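Local coordinates for dihydrolipoyl dehydrogenase (Elizabethkingia anophelis NUHP1, PDB 6UZI), which probably uses its bound FAD to reoxidise protein-linked dihydrolipoyl groups, passing the electrons to NAD(+), at residues Thr163-Glu167 with Arg168-Ser172; Pro283-Gly287 with Leu288-Lys292; Ser386-Met389 with Arg390-Gly393; Glu444-Ala447 with Arg448-His451. All blocks are in the same frame, centred on the assembly; numbering follows the deposited sequence.

Interaction 1 of 4, residues Thr163-Glu167 with Arg168-Ser172; sequences TLDKE and RVITS. With FAD (flavin-adenine dinucleotide), chain E.
OD2 of D165 is gripped by three backbone N-H groups, from E167, R168 and V169, and this carboxylate oxygen organises an Asx turn that leads into strand 169-170. The bond from E167 N, at 2.8 Å from D165 OD2, defines the turn and comes from above the carboxylate plane, 37° out of it. The other two donors meet the oxygen on its syn side, also tilted from the plane: V169 N at 2.9 Å from D165 OD2, and R168 N at a similar length but with a more bent N-H. The chi1 of 59°, which sets CG between the backbone N and the carbonyl carbon, folds the carboxylate over its own turn. D165 N returns a bond of 3.0 Å to V169 O, in the carbonyl plane, so backbone and side chain of D165 close the loop together. The second oxygen, OD1, is paired with R251, which also holds E167 OE2; R168 NE is taken by the carbonyl of D273. L164 reaches back to the strand, CD2 lying 3.4 Å from V169 O. Further along, S172 belongs to the FAD pocket, its OG 3.8 Å from the dimethylbenzene methyl C7M. Between turn and pocket, L164 crosses T171 at about a right angle, CD1 standing 3.6 Å from T171 CG2.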
loop_
_atom_site.group_PDB
_atom_site.type_symbol
_atom_site.label_atom_id
_atom_site.label_comp_id
_atom_site.label_asym_id
_atom_site.label_seq_id
_atom_site.Cartn_x
_atom_site.Cartn_y
_atom_site.Cartn_z
ATOM N N THR A 163 -18.199 -17.779 -31.340
ATOM C CA THR A 163 -19.519 -18.155 -30.840
ATOM C C THR A 163 -19.380 -18.440 -29.347
ATOM O O THR A 163 -18.926 -19.514 -28.946
ATOM C CB THR A 163 -20.070 -19.374 -31.581
ATOM O OG1 THR A 163 -20.248 -19.079 -32.977
ATOM C CG2 THR A 163 -21.398 -19.794 -30.980
ATOM N N LEU A 164 -19.754 -17.467 -28.525
ATOM C CA LEU A 164 -19.690 -17.648 -27.083
ATOM C C LEU A 164 -20.804 -18.585 -26.635
ATOM O O LEU A 164 -21.950 -18.448 -27.070
ATOM C CB LEU A 164 -19.811 -16.301 -26.372
ATOM C CG LEU A 164 -18.733 -15.250 -26.606
ATOM C CD1 LEU A 164 -19.260 -13.875 -26.238
ATOM C CD2 LEU A 164 -17.498 -15.585 -25.785
ATOM N N ASP A 165 -20.466 -19.551 -25.780
ATOM C CA ASP A 165 -21.431 -20.542 -25.330
ATOM C C ASP A 165 -21.642 -20.557 -23.822
ATOM O O ASP A 165 -22.387 -21.412 -23.330
ATOM C CB ASP A 165 -21.025 -21.946 -25.809
ATOM C CG ASP A 165 -19.647 -22.374 -25.313
ATOM O OD1 ASP A 165 -19.030 -23.226 -25.984
ATOM O OD2 ASP A 165 -19.166 -21.852 -24.283
ATOM N N LYS A 166 -21.010 -19.650 -23.077
ATOM C CA LYS A 166 -21.145 -19.563 -21.621
ATOM C C LYS A 166 -20.731 -20.852 -20.917
ATOM O O LYS A 166 -21.118 -21.087 -19.768
ATOM C CB LYS A 166 -22.574 -19.171 -21.211
ATOM C CG LYS A 166 -23.116 -17.953 -21.961
ATOM C CD LYS A 166 -23.932 -17.028 -21.076
ATOM C CE LYS A 166 -24.264 -15.737 -21.814
ATOM N NZ LYS A 166 -24.756 -14.654 -20.906
ATOM N N GLU A 167 -19.943 -21.695 -21.591
ATOM C CA GLU A 167 -19.431 -22.923 -20.995
ATOM C C GLU A 167 -17.918 -22.975 -21.129
ATOM O O GLU A 167 -17.193 -22.837 -20.137
ATOM C CB GLU A 167 -20.059 -24.153 -21.641
ATOM C CG GLU A 167 -21.320 -24.621 -20.955
ATOM C CD GLU A 167 -22.174 -25.499 -21.843
ATOM O OE1 GLU A 167 -23.387 -25.600 -21.572
ATOM O OE2 GLU A 167 -21.637 -26.081 -22.812
ATOM N N ARG A 168 -17.427 -23.148 -22.354
ATOM C CA ARG A 168 -15.995 -23.199 -22.596
ATOM C C ARG A 168 -15.479 -22.059 -23.462
ATOM O O ARG A 168 -14.296 -21.720 -23.359
ATOM C CB ARG A 168 -15.620 -24.538 -23.246
ATOM C CG ARG A 168 -16.129 -25.739 -22.458
ATOM C CD ARG A 168 -15.517 -27.051 -22.917
ATOM N NE ARG A 168 -14.598 -27.563 -21.905
ATOM C CZ ARG A 168 -14.927 -28.439 -20.960
ATOM N NH1 ARG A 168 -14.014 -28.828 -20.078
ATOM N NH2 ARG A 168 -16.160 -28.931 -20.901
ATOM N N VAL A 169 -16.326 -21.451 -24.290
ATOM C CA VAL A 169 -15.964 -20.243 -25.021
ATOM C C VAL A 169 -16.679 -19.072 -24.359
ATOM O O VAL A 169 -17.846 -18.790 -24.655
ATOM C CB VAL A 169 -16.312 -20.368 -26.513
ATOM C CG1 VAL A 169 -15.981 -19.079 -27.241
ATOM C CG2 VAL A 169 -15.532 -21.519 -27.122
ATOM N N ILE A 170 -15.982 -18.392 -23.447
ATOM C CA ILE A 170 -16.610 -17.562 -22.434
ATOM C C ILE A 170 -15.984 -16.174 -22.414
ATOM O O ILE A 170 -14.922 -15.929 -22.989
ATOM C CB ILE A 170 -16.493 -18.194 -21.036
ATOM C CG1 ILE A 170 -15.016 -18.379 -20.683
ATOM C CG2 ILE A 170 -17.208 -19.521 -20.996
ATOM C CD1 ILE A 170 -14.793 -19.021 -19.344
ATOM N N THR A 171 -16.670 -15.263 -21.718
ATOM C CA THR A 171 -16.178 -13.938 -21.369
ATOM C C THR A 171 -15.832 -13.917 -19.884
ATOM O O THR A 171 -15.974 -14.915 -19.170
ATOM C CB THR A 171 -17.216 -12.856 -21.690
ATOM O OG1 THR A 171 -18.336 -12.996 -20.812
ATOM C CG2 THR A 171 -17.705 -12.974 -23.108
ATOM N N SER A 172 -15.411 -12.745 -19.406
ATOM C CA SER A 172 -15.057 -12.616 -17.994
ATOM C C SER A 172 -16.220 -12.981 -17.085
ATOM O O SER A 172 -16.003 -13.491 -15.979
ATOM C CB SER A 172 -14.583 -11.195 -17.687
ATOM O OG SER A 172 -15.599 -10.239 -17.939
HETATM P PA FAD E . -21.396 0.017 -15.447
HETATM O O1A FAD E . -20.674 -0.430 -14.232
HETATM O O2A FAD E . -20.802 -0.701 -16.664
HETATM O O5B FAD E . -22.915 -0.461 -15.342
HETATM C C5B FAD E . -23.934 0.469 -15.744
HETATM C C4B FAD E . -25.271 -0.121 -15.376
HETATM O O4B FAD E . -26.290 0.403 -16.246
HETATM C C3B FAD E . -25.381 -1.651 -15.454
HETATM O O3B FAD E . -25.629 -2.161 -14.150
HETATM C C2B FAD E . -26.599 -1.896 -16.364
HETATM O O2B FAD E . -27.417 -2.968 -15.905
HETATM C C1B FAD E . -27.321 -0.552 -16.303
HETATM N N9A FAD E . -28.139 -0.239 -17.464
HETATM C C8A FAD E . -27.731 -0.188 -18.773
HETATM N N7A FAD E . -28.666 0.183 -19.611
HETATM C C5A FAD E . -29.776 0.390 -18.799
HETATM C C6A FAD E . -31.090 0.800 -19.076
HETATM N N6A FAD E . -31.525 1.134 -20.294
HETATM N N1A FAD E . -31.952 0.889 -18.038
HETATM C C2A FAD E . -31.512 0.590 -16.811
HETATM N N3A FAD E . -30.293 0.200 -16.427
HETATM C C4A FAD E . -29.461 0.121 -17.476
HETATM N N1 FAD E . -12.362 -0.981 -13.468
HETATM C C2 FAD E . -11.513 -0.495 -12.530
HETATM O O2 FAD E . -11.414 0.714 -12.323
HETATM N N3 FAD E . -10.750 -1.368 -11.774
HETATM C C4 FAD E . -10.758 -2.747 -11.871
HETATM O O4 FAD E . -10.044 -3.429 -11.138
HETATM C C4X FAD E . -11.665 -3.255 -12.865
HETATM N N5 FAD E . -11.766 -4.545 -13.005
HETATM C C5X FAD E . -12.687 -5.023 -13.925
HETATM C C6 FAD E . -12.852 -6.401 -14.047
HETATM C C7 FAD E . -13.807 -6.936 -14.905
HETATM C C7M FAD E . -13.968 -8.431 -14.993
HETATM C C8 FAD E . -14.616 -6.072 -15.665
HETATM C C8M FAD E . -15.705 -6.614 -16.556
HETATM C C9 FAD E . -14.439 -4.697 -15.563
HETATM C C9A FAD E . -13.488 -4.166 -14.699
HETATM N N10 FAD E . -13.329 -2.778 -14.529
HETATM C C10 FAD E . -12.431 -2.292 -13.618
HETATM C "C1'" FAD E . -14.146 -1.831 -15.297
HETATM C "C2'" FAD E . -15.333 -1.311 -14.497
HETATM O "O2'" FAD E . -16.306 -2.339 -14.301
HETATM C "C3'" FAD E . -15.972 -0.097 -15.173
HETATM O "O3'" FAD E . -14.959 0.796 -15.614
HETATM C "C4'" FAD E . -16.937 0.651 -14.253
HETATM O "O4'" FAD E . -17.875 -0.292 -13.732
HETATM C "C5'" FAD E . -17.638 1.806 -14.934
HETATM O "O5'" FAD E . -19.034 1.636 -14.629
HETATM P P FAD E . -20.217 2.676 -15.042
HETATM O O1P FAD E . -20.878 3.369 -13.908
HETATM O O2P FAD E . -19.826 3.643 -16.141
HETATM O O3P FAD E . -21.194 1.585 -15.686
#

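Interaction 2 of 4, residues Pro283-Gly287 with Leu288-Lys292; sequences PYTDG and LGLEK. With FAD (flavin-adenine dinucleotide), chain E.
L288 ends a type II beta turn begun at T285, and its N-H closes the turn with a bond of 3.2 Å to T285 O. That donor stands above the carbonyl plane, 39° out of it, although the N-H points fairly straight at the oxygen. G287, at the third position, takes the positive phi of 77° that a type II turn needs there, after the extended D286. The side chain of L288 then runs back beside the turn: its CB is 3.3 Å from T285 O, and CD1 reaches the adenine end of FAD, 3.9 Å from N6A. With chi1 at -168°, CG is set opposite the backbone N, and the branch lies among the pocket residues, close to T152. G289 follows, also with positive phi, and its carbonyl accepts from K292 N at 2.9 Å in the first turn of a weakly bonded helix. At L290 the side chain points back to the turn and crosses T285 at about a right angle, CD1 touching T285 CG2 at 4.0 Å. Ahead of the turn, Y284 offers its ring edge to the adenine, CE1 being 3.4 Å from FAD N7A, while D286 N sits over the centre of one ring face. The turn thus links strand 281-283 to helix 290-293, with L288 and L290 both packed on I150 of strand 148-150 in the parallel FAD-domain sheet.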
loop_
_atom_site.group_PDB
_atom_site.type_symbol
_atom_site.label_atom_id
_atom_site.label_comp_id
_atom_site.label_asym_id
_atom_site.label_seq_id
_atom_site.Cartn_x
_atom_site.Cartn_y
_atom_site.Cartn_z
ATOM N N PRO A 283 -19.015 0.518 -25.187
ATOM C CA PRO A 283 -20.072 1.293 -24.516
ATOM C C PRO A 283 -21.440 0.698 -24.804
ATOM O O PRO A 283 -21.705 0.211 -25.903
ATOM C CB PRO A 283 -19.919 2.700 -25.106
ATOM C CG PRO A 283 -19.244 2.486 -26.412
ATOM C CD PRO A 283 -18.306 1.327 -26.191
ATOM N N TYR A 284 -22.310 0.729 -23.797
ATOM C CA TYR A 284 -23.605 0.069 -23.865
ATOM C C TYR A 284 -24.713 1.112 -23.902
ATOM O O TYR A 284 -24.818 1.942 -22.992
ATOM C CB TYR A 284 -23.792 -0.876 -22.677
ATOM C CG TYR A 284 -25.100 -1.639 -22.719
ATOM C CD1 TYR A 284 -26.175 -1.262 -21.928
ATOM C CD2 TYR A 284 -25.264 -2.728 -23.567
ATOM C CE1 TYR A 284 -27.368 -1.952 -21.975
ATOM C CE2 TYR A 284 -26.453 -3.421 -23.618
ATOM C CZ TYR A 284 -27.501 -3.030 -22.819
ATOM O OH TYR A 284 -28.696 -3.714 -22.864
ATOM N N THR A 285 -25.521 1.082 -24.968
ATOM C CA THR A 285 -26.665 1.978 -25.088
ATOM C C THR A 285 -27.921 1.275 -25.606
ATOM O O THR A 285 -28.912 1.957 -25.900
ATOM C CB THR A 285 -26.329 3.172 -25.996
ATOM O OG1 THR A 285 -25.667 2.710 -27.180
ATOM C CG2 THR A 285 -25.418 4.154 -25.267
ATOM N N ASP A 286 -27.924 -0.054 -25.711
ATOM C CA ASP A 286 -29.059 -0.765 -26.289
ATOM C C ASP A 286 -30.318 -0.505 -25.477
ATOM O O ASP A 286 -30.311 -0.619 -24.247
ATOM C CB ASP A 286 -28.789 -2.272 -26.336
ATOM C CG ASP A 286 -27.732 -2.651 -27.352
ATOM O OD1 ASP A 286 -27.339 -1.778 -28.151
ATOM O OD2 ASP A 286 -27.291 -3.822 -27.345
ATOM N N GLY A 287 -31.400 -0.150 -26.172
ATOM C CA GLY A 287 -32.701 0.006 -25.550
ATOM C C GLY A 287 -32.898 1.271 -24.754
ATOM O O GLY A 287 -33.937 1.413 -24.099
ATOM N N LEU A 288 -31.934 2.193 -24.788
ATOM C CA LEU A 288 -31.972 3.424 -24.014
ATOM C C LEU A 288 -32.903 4.477 -24.606
ATOM O O LEU A 288 -33.205 5.465 -23.933
ATOM C CB LEU A 288 -30.550 3.984 -23.888
ATOM C CG LEU A 288 -30.301 5.122 -22.898
ATOM C CD1 LEU A 288 -30.813 4.716 -21.530
ATOM C CD2 LEU A 288 -28.823 5.436 -22.831
ATOM N N GLY A 289 -33.366 4.288 -25.837
ATOM C CA GLY A 289 -34.281 5.220 -26.468
ATOM C C GLY A 289 -33.684 6.568 -26.790
ATOM O O GLY A 289 -34.413 7.562 -26.839
ATOM N N LEU A 290 -32.389 6.606 -27.114
ATOM C CA LEU A 290 -31.700 7.867 -27.376
ATOM C C LEU A 290 -32.309 8.625 -28.553
ATOM O O LEU A 290 -32.287 9.861 -28.570
ATOM C CB LEU A 290 -30.219 7.593 -27.637
ATOM C CG LEU A 290 -29.332 7.037 -26.517
ATOM C CD1 LEU A 290 -27.933 6.772 -27.052
ATOM C CD2 LEU A 290 -29.261 7.982 -25.341
ATOM N N GLU A 291 -32.832 7.913 -29.552
ATOM C CA GLU A 291 -33.461 8.585 -30.684
ATOM C C GLU A 291 -34.676 9.402 -30.252
ATOM O O GLU A 291 -34.946 10.461 -30.828
ATOM C CB GLU A 291 -33.847 7.562 -31.763
ATOM C CG GLU A 291 -34.958 6.554 -31.390
ATOM C CD GLU A 291 -34.463 5.345 -30.584
ATOM O OE1 GLU A 291 -33.230 5.181 -30.417
ATOM O OE2 GLU A 291 -35.319 4.553 -30.123
ATOM N N LYS A 292 -35.417 8.932 -29.243
ATOM C CA LYS A 292 -36.599 9.631 -28.751
ATOM C C LYS A 292 -36.281 10.855 -27.895
ATOM O O LYS A 292 -37.176 11.670 -27.653
ATOM C CB LYS A 292 -37.481 8.660 -27.960
ATOM C CG LYS A 292 -38.096 7.565 -28.820
ATOM C CD LYS A 292 -38.981 6.633 -28.014
ATOM C CE LYS A 292 -39.559 5.521 -28.881
ATOM N NZ LYS A 292 -40.444 4.613 -28.095
HETATM P PA FAD E . -21.396 0.017 -15.447
HETATM O O1A FAD E . -20.674 -0.430 -14.232
HETATM O O2A FAD E . -20.802 -0.701 -16.664
HETATM O O5B FAD E . -22.915 -0.461 -15.342
HETATM C C5B FAD E . -23.934 0.469 -15.744
HETATM C C4B FAD E . -25.271 -0.121 -15.376
HETATM O O4B FAD E . -26.290 0.403 -16.246
HETATM C C3B FAD E . -25.381 -1.651 -15.454
HETATM O O3B FAD E . -25.629 -2.161 -14.150
HETATM C C2B FAD E . -26.599 -1.896 -16.364
HETATM O O2B FAD E . -27.417 -2.968 -15.905
HETATM C C1B FAD E . -27.321 -0.552 -16.303
HETATM N N9A FAD E . -28.139 -0.239 -17.464
HETATM C C8A FAD E . -27.731 -0.188 -18.773
HETATM N N7A FAD E . -28.666 0.183 -19.611
HETATM C C5A FAD E . -29.776 0.390 -18.799
HETATM C C6A FAD E . -31.090 0.800 -19.076
HETATM N N6A FAD E . -31.525 1.134 -20.294
HETATM N N1A FAD E . -31.952 0.889 -18.038
HETATM C C2A FAD E . -31.512 0.590 -16.811
HETATM N N3A FAD E . -30.293 0.200 -16.427
HETATM C C4A FAD E . -29.461 0.121 -17.476
HETATM N N1 FAD E . -12.362 -0.981 -13.468
HETATM C C2 FAD E . -11.513 -0.495 -12.530
HETATM O O2 FAD E . -11.414 0.714 -12.323
HETATM N N3 FAD E . -10.750 -1.368 -11.774
HETATM C C4 FAD E . -10.758 -2.747 -11.871
HETATM O O4 FAD E . -10.044 -3.429 -11.138
HETATM C C4X FAD E . -11.665 -3.255 -12.865
HETATM N N5 FAD E . -11.766 -4.545 -13.005
HETATM C C5X FAD E . -12.687 -5.023 -13.925
HETATM C C6 FAD E . -12.852 -6.401 -14.047
HETATM C C7 FAD E . -13.807 -6.936 -14.905
HETATM C C7M FAD E . -13.968 -8.431 -14.993
HETATM C C8 FAD E . -14.616 -6.072 -15.665
HETATM C C8M FAD E . -15.705 -6.614 -16.556
HETATM C C9 FAD E . -14.439 -4.697 -15.563
HETATM C C9A FAD E . -13.488 -4.166 -14.699
HETATM N N10 FAD E . -13.329 -2.778 -14.529
HETATM C C10 FAD E . -12.431 -2.292 -13.618
HETATM C "C1'" FAD E . -14.146 -1.831 -15.297
HETATM C "C2'" FAD E . -15.333 -1.311 -14.497
HETATM O "O2'" FAD E . -16.306 -2.339 -14.301
HETATM C "C3'" FAD E . -15.972 -0.097 -15.173
HETATM O "O3'" FAD E . -14.959 0.796 -15.614
HETATM C "C4'" FAD E . -16.937 0.651 -14.253
HETATM O "O4'" FAD E . -17.875 -0.292 -13.732
HETATM C "C5'" FAD E . -17.638 1.806 -14.934
HETATM O "O5'" FAD E . -19.034 1.636 -14.629
HETATM P P FAD E . -20.217 2.676 -15.042
HETATM O O1P FAD E . -20.878 3.369 -13.908
HETATM O O2P FAD E . -19.826 3.643 -16.141
HETATM O O3P FAD E . -21.194 1.585 -15.686
#

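Interaction 3 of 4, residues Ser386-Met389 with Arg390-Gly393; sequences SFPM and RALG
The ring of F387 and the guanidinium of R390 each have one face laid against P388. CD of the proline is 3.5 Å above the F387 ring plane, offset toward the rim, and CB lies 4.0 Å above the R390 guanidinium plane, again toward its rim. A391 and L392 meet the phenyl ring obliquely: A391 CB is 3.5 Å from F387 CZ, and L392 CD2 is 3.7 Å from F387 CE2. R390 gets back over the proline because chi1 of 57° places CG between its backbone N and carbonyl carbon, after which the chain bends at chi3. The backbone turns sharply to bring these groups together, with a short 3-10 segment that includes M389 to A391. L392 N donates to M389 O at 3.2 Å with a nearly straight N-H, yet stands 57° out of the carbonyl plane; the preceding bond, A391 N to P388 O at 3.3 Å, is weak. M389 bends at chi2 and chi3, curling its methyl toward the leucine, with CE 3.8 Å from L392 CD1. These contacts carry the chain from edge strand 382-388 of the antiparallel sheet in the dimerisation domain to helix 393-398, for which L392 is the N-cap residue. F387, M389 and L392 all pack on A459 of helix 458-469, and M389 also touches I405 of the neighbouring strand 404-410.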
loop_
_atom_site.group_PDB
_atom_site.type_symbol
_atom_site.label_atom_id
_atom_site.label_comp_id
_atom_site.label_asym_id
_atom_site.label_seq_id
_atom_site.Cartn_x
_atom_site.Cartn_y
_atom_site.Cartn_z
ATOM N N SER A 386 14.719 5.700 -11.949
ATOM C CA SER A 386 14.279 4.309 -11.915
ATOM C C SER A 386 14.981 3.576 -10.781
ATOM O O SER A 386 16.214 3.539 -10.739
ATOM C CB SER A 386 14.566 3.647 -13.260
ATOM O OG SER A 386 13.920 2.395 -13.366
ATOM N N PHE A 387 14.207 2.996 -9.863
ATOM C CA PHE A 387 14.763 2.215 -8.763
ATOM C C PHE A 387 14.118 0.836 -8.709
ATOM O O PHE A 387 12.895 0.719 -8.825
ATOM C CB PHE A 387 14.562 2.930 -7.425
ATOM C CG PHE A 387 15.231 2.252 -6.270
ATOM C CD1 PHE A 387 16.581 2.461 -6.011
ATOM C CD2 PHE A 387 14.515 1.414 -5.436
ATOM C CE1 PHE A 387 17.206 1.844 -4.944
ATOM C CE2 PHE A 387 15.134 0.792 -4.367
ATOM C CZ PHE A 387 16.487 1.010 -4.122
ATOM N N PRO A 388 14.906 -0.222 -8.522
ATOM C CA PRO A 388 14.341 -1.580 -8.540
ATOM C C PRO A 388 13.750 -2.017 -7.202
ATOM O O PRO A 388 14.276 -1.708 -6.130
ATOM C CB PRO A 388 15.551 -2.444 -8.915
ATOM C CG PRO A 388 16.722 -1.694 -8.332
ATOM C CD PRO A 388 16.381 -0.227 -8.449
ATOM N N MET A 389 12.653 -2.782 -7.281
ATOM C CA MET A 389 11.964 -3.228 -6.071
ATOM C C MET A 389 12.784 -4.238 -5.282
ATOM O O MET A 389 12.655 -4.314 -4.054
ATOM C CB MET A 389 10.606 -3.835 -6.420
ATOM C CG MET A 389 9.594 -2.865 -6.997
ATOM S SD MET A 389 9.115 -1.590 -5.828
ATOM C CE MET A 389 8.246 -2.553 -4.598
ATOM N N ARG A 390 13.603 -5.041 -5.963
ATOM C CA ARG A 390 14.391 -6.065 -5.287
ATOM C C ARG A 390 15.426 -5.473 -4.340
ATOM O O ARG A 390 15.935 -6.192 -3.473
ATOM C CB ARG A 390 15.050 -6.975 -6.328
ATOM C CG ARG A 390 15.939 -6.237 -7.325
ATOM C CD ARG A 390 16.419 -7.154 -8.445
ATOM N NE ARG A 390 16.584 -6.431 -9.710
ATOM C CZ ARG A 390 17.725 -5.896 -10.139
ATOM N NH1 ARG A 390 18.833 -5.996 -9.413
ATOM N NH2 ARG A 390 17.759 -5.260 -11.305
ATOM N N ALA A 391 15.751 -4.188 -4.481
ATOM C CA ALA A 391 16.749 -3.569 -3.619
ATOM C C ALA A 391 16.179 -3.075 -2.298
ATOM O O ALA A 391 16.960 -2.689 -1.419
ATOM C CB ALA A 391 17.429 -2.405 -4.343
ATOM N N LEU A 392 14.854 -3.098 -2.133
ATOM C CA LEU A 392 14.211 -2.659 -0.899
ATOM C C LEU A 392 14.326 -3.726 0.178
ATOM O O LEU A 392 14.096 -4.910 -0.075
ATOM C CB LEU A 392 12.733 -2.355 -1.138
ATOM C CG LEU A 392 12.367 -1.175 -2.031
ATOM C CD1 LEU A 392 10.852 -1.076 -2.183
ATOM C CD2 LEU A 392 12.927 0.107 -1.449
ATOM N N GLY A 393 14.677 -3.293 1.392
ATOM C CA GLY A 393 14.698 -4.213 2.516
ATOM C C GLY A 393 13.338 -4.811 2.800
ATOM O O GLY A 393 13.237 -5.968 3.214
#

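Interaction 4 of 4, residues Glu444-Ala447 with Arg448-His451; sequences EDIA and RISH
Helix 443-447 unwinds through successive backbone bonds: R448 N lies 3.3 Å from D445 O, with a weak second link to E444 O, and I449 N lies 3.3 Å from I446 O. Both of these i to i+3 donors stand well above the carbonyl planes, 64° and 68° out. One turn apart, E444 and R448 extend side by side in the same direction and form a weak salt bridge, E444 OE2 to R448 NE at 3.4 Å. Carboxylate and guanidinium planes are 49° apart, so the pairing is not coplanar; R448 NH1 has a firmer partner in E341 of the second subunit. H451 turns its side chain back toward the helix end. Its ND1 donates to I449 O at 2.8 Å, the oxygen lying close to the plane of the imidazole, and NE2 is bonded to E432; these two bonds fix the ring's rotation. The ring edge also faces the helix, CE1 being 3.4 Å from I446 O. K461 of helix 458-469 bonds the carbonyls of A447 and I449. I446 packs on both helix 426-438 and helix 458-469, so the helix end sits between them; D445, I446 and I449 also pack on F439, V435 and E438 of the second subunit.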
loop_
_atom_site.group_PDB
_atom_site.type_symbol
_atom_site.label_atom_id
_atom_site.label_comp_id
_atom_site.label_asym_id
_atom_site.label_seq_id
_atom_site.Cartn_x
_atom_site.Cartn_y
_atom_site.Cartn_z
ATOM N N GLU A 444 12.732 16.480 -7.016
ATOM C CA GLU A 444 13.432 16.891 -5.810
ATOM C C GLU A 444 12.477 16.986 -4.625
ATOM O O GLU A 444 12.839 16.628 -3.497
ATOM C CB GLU A 444 14.125 18.229 -6.057
ATOM C CG GLU A 444 14.905 18.758 -4.876
ATOM C CD GLU A 444 15.622 20.027 -5.226
ATOM O OE1 GLU A 444 15.438 20.501 -6.368
ATOM O OE2 GLU A 444 16.365 20.548 -4.372
ATOM N N ASP A 445 11.257 17.482 -4.856
ATOM C CA ASP A 445 10.282 17.580 -3.773
ATOM C C ASP A 445 10.052 16.224 -3.126
ATOM O O ASP A 445 10.159 16.076 -1.903
ATOM C CB ASP A 445 8.958 18.142 -4.292
ATOM C CG ASP A 445 9.016 19.631 -4.566
ATOM O OD1 ASP A 445 9.927 20.310 -4.039
ATOM O OD2 ASP A 445 8.134 20.122 -5.303
ATOM N N ILE A 446 9.744 15.216 -3.942
ATOM C CA ILE A 446 9.477 13.879 -3.426
ATOM C C ILE A 446 10.735 13.274 -2.822
ATOM O O ILE A 446 10.676 12.554 -1.819
ATOM C CB ILE A 446 8.891 13.002 -4.548
ATOM C CG1 ILE A 446 7.577 13.612 -5.030
ATOM C CG2 ILE A 446 8.685 11.563 -4.083
ATOM C CD1 ILE A 446 6.578 13.853 -3.912
ATOM N N ALA A 447 11.895 13.568 -3.411
ATOM C CA ALA A 447 13.143 12.998 -2.924
ATOM C C ALA A 447 13.489 13.452 -1.510
ATOM O O ALA A 447 14.182 12.725 -0.791
ATOM C CB ALA A 447 14.277 13.377 -3.872
ATOM N N ARG A 448 12.972 14.598 -1.072
ATOM C CA ARG A 448 13.317 15.164 0.223
ATOM C C ARG A 448 12.274 14.889 1.294
ATOM O O ARG A 448 12.480 15.268 2.451
ATOM C CB ARG A 448 13.542 16.670 0.089
ATOM C CG ARG A 448 14.837 17.004 -0.620
ATOM C CD ARG A 448 15.038 18.497 -0.764
ATOM N NE ARG A 448 16.282 18.787 -1.470
ATOM C CZ ARG A 448 17.491 18.715 -0.920
ATOM N NH1 ARG A 448 17.628 18.373 0.357
ATOM N NH2 ARG A 448 18.563 18.991 -1.650
ATOM N N ILE A 449 11.165 14.263 0.934
ATOM C CA ILE A 449 10.087 13.963 1.866
ATOM C C ILE A 449 10.379 12.649 2.573
ATOM O O ILE A 449 10.863 11.694 1.960
ATOM C CB ILE A 449 8.740 13.924 1.122
ATOM C CG1 ILE A 449 8.266 15.346 0.820
ATOM C CG2 ILE A 449 7.704 13.118 1.884
ATOM C CD1 ILE A 449 6.947 15.394 0.120
ATOM N N SER A 450 10.080 12.597 3.871
ATOM C CA SER A 450 10.273 11.374 4.638
ATOM C C SER A 450 9.363 10.262 4.144
ATOM O O SER A 450 8.150 10.446 4.019
ATOM C CB SER A 450 10.003 11.614 6.118
ATOM O OG SER A 450 10.296 10.442 6.855
ATOM N N HIS A 451 9.958 9.104 3.863
ATOM C CA HIS A 451 9.232 7.885 3.536
ATOM C C HIS A 451 9.527 6.849 4.610
ATOM O O HIS A 451 10.694 6.569 4.900
ATOM C CB HIS A 451 9.629 7.328 2.163
ATOM C CG HIS A 451 9.176 8.161 1.005
ATOM N ND1 HIS A 451 9.616 9.449 0.790
ATOM C CD2 HIS A 451 8.323 7.883 -0.012
ATOM C CE1 HIS A 451 9.059 9.928 -0.309
ATOM N NE2 HIS A 451 8.271 8.997 -0.815
#

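The four sites follow one another along the chain, two in the nucleotide-binding part and two in the dimerisation domain. Interactions 1 and 2 have centres 25 Å apart and do not touch, but both reach FAD, interaction 1 at the flavin methyls and interaction 2 at the adenine. They attach to different parallel sheets: strand 169-170 edges one, and interaction 2 packs on strand 148-150 of the other. Interactions 3 and 4, with centres 17 Å apart, share helix 458-469 as a common support and lie near the zinc-binding E458. About 49 Å separates interaction 4 from interaction 1, centre to centre. The contacts near FAD thus lie in a different part of the subunit from the pair in the dimerisation domain, of which interaction 4 meets the second subunit.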